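Local atomic coordinates of chorismate synthase (Campylobacter jejuni, PDB entry 1SQ1), a protein that probably catalyses the last step of the shikimate pathway, eliminating phosphate from 5-enolpyruvylshikimate-3-phosphate to give chorismate, with reduced FMN as cofactor. Residues I24-P29 with G75-I80; A30-D35 with G71-H76. All coordinates share one frame; numbering follows the deposited sequence.

How the contacts relate
The two contacts are neighbours, with centres about 9 Å apart. Residues 24-29 of contact 1 run directly into residues 30-35 of contact 2. Later in the chain the order is reversed: 71-76 of contact 2 comes first and overlaps 75-80 of contact 1 at Gly-75 and His-76. Contact 1 belongs to the five-stranded sheet, on strands 21-26 and 78-82. Contact 2 continues the antiparallel pairing where the loop leading to helix 36-45 meets the small hairpin 68-73. Thr-73 OG1 probably hydrogen-bonds to Pro-29 O, and Ile-78 packs on Thr-73. Together the contacts join the sheet to the hairpin before strand 78-82, in a region where two neighbouring subunits also pack.

Contact 1. Residues I24-P29 with G75-I80; sequences IIDGMP and GHPIAI
Ile-24 and Ala-79 put their side chains on the same face of the sheet as a non-hydrogen-bonded antiparallel pair. Ile-24 makes the touch with its CD1, which lies 3.4 Å from CB of Ala-79. Its CG1 stands beside the backbone N (chi1 -56°), and a second bend at chi2 brings the methyl across to the alanine. The other branch of Ile-24, CG2, meets the Pro-77 ring at CB, 4.1 Å away. Asp-26 lies alongside that ring and points the same way. Its OD1 comes 3.5 Å from CD of Pro-77, and the carboxylate flanks the ring.

Ile-25 and Ile-78 occupy the reverse face as a hydrogen-bonded pair. Ile-78 N gives a nearly straight bond to Ile-25 O, 2.9 Å long and 171° at the hydrogen. The return bond, from Ile-25 N to Ile-78 O, is weak at 3.4 Å. The extended Ile-78 side chain ends in CD1, which is 4.1 Å from both CB and CG of Met-28, a selenomethionine. The Met-28 chain bends at chi2 and chi3, and its end leads away from Ile-78. Further along, Gly-75 CA makes a CA-H...O contact of 3.3 Å with Met-28 O.

Helix 128-143 packs on the Ile-78 face. Its Val-137 touches Ile-78 and Ile-80, and its Leu-141 touches Met-28 and Pro-29. The Ile-24 face packs on the second subunit, where Phe-13 meets Ile-24 and Gly-14 meets Ala-79. The two short strand segments run at 171° to each other. They are adjacent inner strands of a five-stranded antiparallel sheet, with a helix on one face and a tetramer neighbour on the other.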
loop_
_atom_site.group_PDB
_atom_site.type_symbol
_atom_site.label_atom_id
_atom_site.label_comp_id
_atom_site.label_asym_id
_atom_site.label_seq_id
_atom_site.Cartn_x
_atom_site.Cartn_y
_atom_site.Cartn_z
ATOM N N ILE A 24 -8.329 12.695 8.692
ATOM C CA ILE A 24 -8.580 12.876 7.268
ATOM C C ILE A 24 -9.184 11.575 6.763
ATOM O O ILE A 24 -8.626 10.504 6.984
ATOM C CB ILE A 24 -7.257 13.153 6.486
ATOM C CG1 ILE A 24 -6.529 14.357 7.077
ATOM C CG2 ILE A 24 -7.552 13.454 5.028
ATOM C CD1 ILE A 24 -7.322 15.645 7.003
ATOM N N ILE A 25 -10.341 11.649 6.122
ATOM C CA ILE A 25 -10.939 10.443 5.581
ATOM C C ILE A 25 -10.903 10.603 4.071
ATOM O O ILE A 25 -11.553 11.483 3.503
ATOM C CB ILE A 25 -12.394 10.243 6.026
ATOM C CG1 ILE A 25 -12.481 10.137 7.550
ATOM C CG2 ILE A 25 -12.944 8.989 5.385
ATOM C CD1 ILE A 25 -12.706 11.467 8.269
ATOM N N ASP A 26 -10.121 9.761 3.418
ATOM C CA ASP A 26 -9.989 9.824 1.978
ATOM C C ASP A 26 -10.590 8.543 1.422
ATOM O O ASP A 26 -10.469 7.486 2.033
ATOM C CB ASP A 26 -8.499 9.958 1.622
ATOM C CG ASP A 26 -8.252 10.170 0.138
ATOM O OD1 ASP A 26 -8.759 11.153 -0.446
ATOM O OD2 ASP A 26 -7.532 9.346 -0.455
ATOM N N GLY A 27 -11.271 8.645 0.287
ATOM C CA GLY A 27 -11.856 7.465 -0.319
ATOM C C GLY A 27 -13.366 7.414 -0.261
ATOM O O GLY A 27 -13.977 6.532 -0.865
HETATM N N MSE A 28 -13.964 8.348 0.468
HETATM C CA MSE A 28 -15.416 8.399 0.588
HETATM C C MSE A 28 -16.045 8.763 -0.744
HETATM O O MSE A 28 -15.617 9.704 -1.409
HETATM C CB MSE A 28 -15.834 9.413 1.653
HETATM C CG MSE A 28 -15.731 8.875 3.074
HETATM SE SE MSE A 28 -17.323 7.922 3.652
HETATM C CE MSE A 28 -17.001 6.166 2.901
ATOM N N PRO A 29 -17.065 8.001 -1.166
ATOM C CA PRO A 29 -17.710 8.305 -2.446
ATOM C C PRO A 29 -18.463 9.630 -2.385
ATOM O O PRO A 29 -18.896 10.055 -1.317
ATOM C CB PRO A 29 -18.620 7.097 -2.676
ATOM C CG PRO A 29 -18.917 6.614 -1.305
ATOM C CD PRO A 29 -17.622 6.780 -0.560
ATOM N N GLY A 75 -16.617 13.779 -2.427
ATOM C CA GLY A 75 -15.879 12.645 -2.941
ATOM C C GLY A 75 -14.399 12.870 -2.737
ATOM O O GLY A 75 -13.587 12.029 -3.091
ATOM N N HIS A 76 -14.054 14.020 -2.167
ATOM C CA HIS A 76 -12.658 14.363 -1.898
ATOM C C HIS A 76 -12.371 14.137 -0.414
ATOM O O HIS A 76 -13.303 13.933 0.379
ATOM C CB HIS A 76 -12.374 15.835 -2.252
ATOM C CG HIS A 76 -12.537 16.155 -3.703
ATOM N ND1 HIS A 76 -11.828 17.162 -4.324
ATOM C CD2 HIS A 76 -13.330 15.609 -4.658
ATOM C CE1 HIS A 76 -12.173 17.221 -5.599
ATOM N NE2 HIS A 76 -13.084 16.288 -5.825
ATOM N N PRO A 77 -11.079 14.171 -0.019
ATOM C CA PRO A 77 -10.696 13.969 1.381
ATOM C C PRO A 77 -11.445 14.913 2.312
ATOM O O PRO A 77 -11.477 16.123 2.095
ATOM C CB PRO A 77 -9.186 14.213 1.370
ATOM C CG PRO A 77 -8.974 15.039 0.153
ATOM C CD PRO A 77 -9.885 14.408 -0.843
ATOM N N ILE A 78 -12.045 14.344 3.349
ATOM C CA ILE A 78 -12.829 15.101 4.315
ATOM C C ILE A 78 -11.996 15.462 5.533
ATOM O O ILE A 78 -11.885 14.673 6.457
ATOM C CB ILE A 78 -14.042 14.263 4.758
ATOM C CG1 ILE A 78 -14.877 13.915 3.529
ATOM C CG2 ILE A 78 -14.867 15.010 5.784
ATOM C CD1 ILE A 78 -15.951 12.922 3.794
ATOM N N ALA A 79 -11.406 16.649 5.547
ATOM C CA ALA A 79 -10.600 17.018 6.703
ATOM C C ALA A 79 -11.487 17.457 7.865
ATOM O O ALA A 79 -12.539 18.064 7.666
ATOM C CB ALA A 79 -9.612 18.120 6.341
ATOM N N ILE A 80 -11.060 17.131 9.081
ATOM C CA ILE A 80 -11.811 17.482 10.281
ATOM C C ILE A 80 -10.862 17.789 11.435
ATOM O O ILE A 80 -9.823 17.145 11.594
ATOM C CB ILE A 80 -12.769 16.340 10.709
ATOM C CG1 ILE A 80 -13.780 16.048 9.588
ATOM C CG2 ILE A 80 -13.471 16.726 11.997
ATOM C CD1 ILE A 80 -14.867 15.029 9.941
#

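Contact 2. Residues A30-D35 with G71-H76; sequences AGVKFD and GYTTGH. With SO4 (sulfate ion), chain C.
Gly-31 N donates to Thr-73 O in one of the shortest bonds here, 2.7 Å with 160° at the hydrogen. Thr-73 N in turn donates to Val-32 O at 2.9 Å. Thr-73 thus bonds through both its backbone N and O, to two consecutive residues. Further along, Phe-34 N bonds to Gly-71 O. The result is a short, irregular antiparallel pairing between the loop before helix 36-45 and strand 72-73 of the small hairpin 68-73.

Both branches of Thr-73 meet Val-32. OG1 stands between the backbone N and carbonyl carbon (chi1 61°). There it is hydrogen-bonded to Pro-29 O, and it also lies 3.2 Å from CB of Val-32. CG2 is 3.6 Å from the same Val-32 CB. It also reaches CD2 of Phe-34 at 4.2 Å, at the edge of the ring and near its plane. The Thr-73 and Phe-34 side chains cross at about a right angle. The phenyl group continues to Val-137 and Met-140 of helix 128-143.

Tyr-72 lays one ring face over the loop backbone. Lys-33 CA stands above the ring centre in a CH-pi contact, 4.2 Å from the centroid and 11° off the normal. Gly-31 C is near the ring plane at an edge. Val-32 packs on Leu-352 of the third subunit.

At the other end, Ala-30 CB packs against Gly-75 CA. Thr-74 forms an ST turn beside it: its OG1 accepts from His-76 N. The same OG1 donates at 2.8 Å to O4 of a bound sulfate, probably from the crystallisation liquor. Ser-124 N of the second subunit, a predicted FMN-binding residue, also bonds to the ion. His-76 CB lies 3.6 Å from sulfate O4.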
loop_
_atom_site.group_PDB
_atom_site.type_symbol
_atom_site.label_atom_id
_atom_site.label_comp_id
_atom_site.label_asym_id
_atom_site.label_seq_id
_atom_site.Cartn_x
_atom_site.Cartn_y
_atom_site.Cartn_z
ATOM N N ALA A 30 -18.595 10.304 -3.521
ATOM C CA ALA A 30 -19.294 11.583 -3.536
ATOM C C ALA A 30 -20.799 11.351 -3.438
ATOM O O ALA A 30 -21.303 10.245 -3.671
ATOM C CB ALA A 30 -18.956 12.347 -4.795
ATOM N N GLY A 31 -21.510 12.401 -3.062
ATOM C CA GLY A 31 -22.946 12.291 -2.939
ATOM C C GLY A 31 -23.398 11.454 -1.762
ATOM O O GLY A 31 -24.028 10.412 -1.941
ATOM N N VAL A 32 -23.052 11.896 -0.556
ATOM C CA VAL A 32 -23.466 11.201 0.660
ATOM C C VAL A 32 -23.959 12.253 1.644
ATOM O O VAL A 32 -23.262 13.235 1.944
ATOM C CB VAL A 32 -22.319 10.362 1.311
ATOM C CG1 VAL A 32 -22.782 9.818 2.660
ATOM C CG2 VAL A 32 -21.954 9.173 0.414
ATOM N N LYS A 33 -25.186 12.051 2.116
ATOM C CA LYS A 33 -25.810 12.974 3.045
ATOM C C LYS A 33 -24.900 13.074 4.268
ATOM O O LYS A 33 -24.763 12.128 5.038
ATOM C CB LYS A 33 -27.206 12.453 3.416
ATOM C CG LYS A 33 -28.091 13.458 4.150
ATOM C CD LYS A 33 -27.812 13.442 5.651
ATOM C CE LYS A 33 -28.175 14.774 6.341
ATOM N NZ LYS A 33 -28.014 14.695 7.847
ATOM N N PHE A 34 -24.254 14.220 4.434
ATOM C CA PHE A 34 -23.358 14.400 5.561
ATOM C C PHE A 34 -24.089 14.936 6.792
ATOM O O PHE A 34 -24.385 16.127 6.889
ATOM C CB PHE A 34 -22.206 15.327 5.164
ATOM C CG PHE A 34 -21.078 15.350 6.154
ATOM C CD1 PHE A 34 -21.057 16.283 7.186
ATOM C CD2 PHE A 34 -20.036 14.427 6.061
ATOM C CE1 PHE A 34 -20.016 16.303 8.109
ATOM C CE2 PHE A 34 -18.988 14.435 6.979
ATOM C CZ PHE A 34 -18.978 15.379 8.006
ATOM N N ASP A 35 -24.379 14.037 7.727
ATOM C CA ASP A 35 -25.071 14.391 8.960
ATOM C C ASP A 35 -24.064 14.859 9.998
ATOM O O ASP A 35 -23.660 14.082 10.868
ATOM C CB ASP A 35 -25.833 13.176 9.493
ATOM C CG ASP A 35 -26.598 13.476 10.767
ATOM O OD1 ASP A 35 -27.201 12.534 11.327
ATOM O OD2 ASP A 35 -26.601 14.647 11.204
ATOM N N GLY A 71 -24.146 20.065 2.338
ATOM C CA GLY A 71 -24.682 18.896 3.025
ATOM C C GLY A 71 -24.318 17.532 2.464
ATOM O O GLY A 71 -24.642 16.507 3.067
ATOM N N TYR A 72 -23.649 17.509 1.315
ATOM C CA TYR A 72 -23.254 16.249 0.695
ATOM C C TYR A 72 -21.743 16.105 0.513
ATOM O O TYR A 72 -21.017 17.095 0.381
ATOM C CB TYR A 72 -23.964 16.086 -0.651
ATOM C CG TYR A 72 -25.422 15.712 -0.515
ATOM C CD1 TYR A 72 -26.336 16.583 0.075
ATOM C CD2 TYR A 72 -25.881 14.467 -0.944
ATOM C CE1 TYR A 72 -27.676 16.222 0.240
ATOM C CE2 TYR A 72 -27.218 14.093 -0.785
ATOM C CZ TYR A 72 -28.112 14.976 -0.192
ATOM O OH TYR A 72 -29.432 14.614 -0.032
ATOM N N THR A 73 -21.270 14.864 0.524
ATOM C CA THR A 73 -19.848 14.609 0.354
ATOM C C THR A 73 -19.488 14.860 -1.095
ATOM O O THR A 73 -20.217 14.477 -2.008
ATOM C CB THR A 73 -19.464 13.157 0.723
ATOM O OG1 THR A 73 -20.151 12.231 -0.132
ATOM C CG2 THR A 73 -19.820 12.869 2.175
ATOM N N THR A 74 -18.351 15.509 -1.292
ATOM C CA THR A 74 -17.868 15.843 -2.615
ATOM C C THR A 74 -17.131 14.679 -3.259
ATOM O O THR A 74 -17.040 14.585 -4.482
ATOM C CB THR A 74 -16.930 17.046 -2.532
ATOM O OG1 THR A 74 -15.763 16.698 -1.776
ATOM C CG2 THR A 74 -17.633 18.199 -1.829
ATOM N N GLY A 75 -16.617 13.779 -2.427
ATOM C CA GLY A 75 -15.879 12.645 -2.941
ATOM C C GLY A 75 -14.399 12.870 -2.737
ATOM O O GLY A 75 -13.587 12.029 -3.091
ATOM N N HIS A 76 -14.054 14.020 -2.167
ATOM C CA HIS A 76 -12.658 14.363 -1.898
ATOM C C HIS A 76 -12.371 14.137 -0.414
ATOM O O HIS A 76 -13.303 13.933 0.379
ATOM C CB HIS A 76 -12.374 15.835 -2.252
ATOM C CG HIS A 76 -12.537 16.155 -3.703
ATOM N ND1 HIS A 76 -11.828 17.162 -4.324
ATOM C CD2 HIS A 76 -13.330 15.609 -4.658
ATOM C CE1 HIS A 76 -12.173 17.221 -5.599
ATOM N NE2 HIS A 76 -13.084 16.288 -5.825
HETATM S S SO4 C . -14.061 20.343 -1.114
HETATM O O1 SO4 C . -14.701 20.517 0.214
HETATM O O2 SO4 C . -14.808 21.152 -2.117
HETATM O O3 SO4 C . -12.645 20.804 -1.037
HETATM O O4 SO4 C . -14.102 18.906 -1.507
#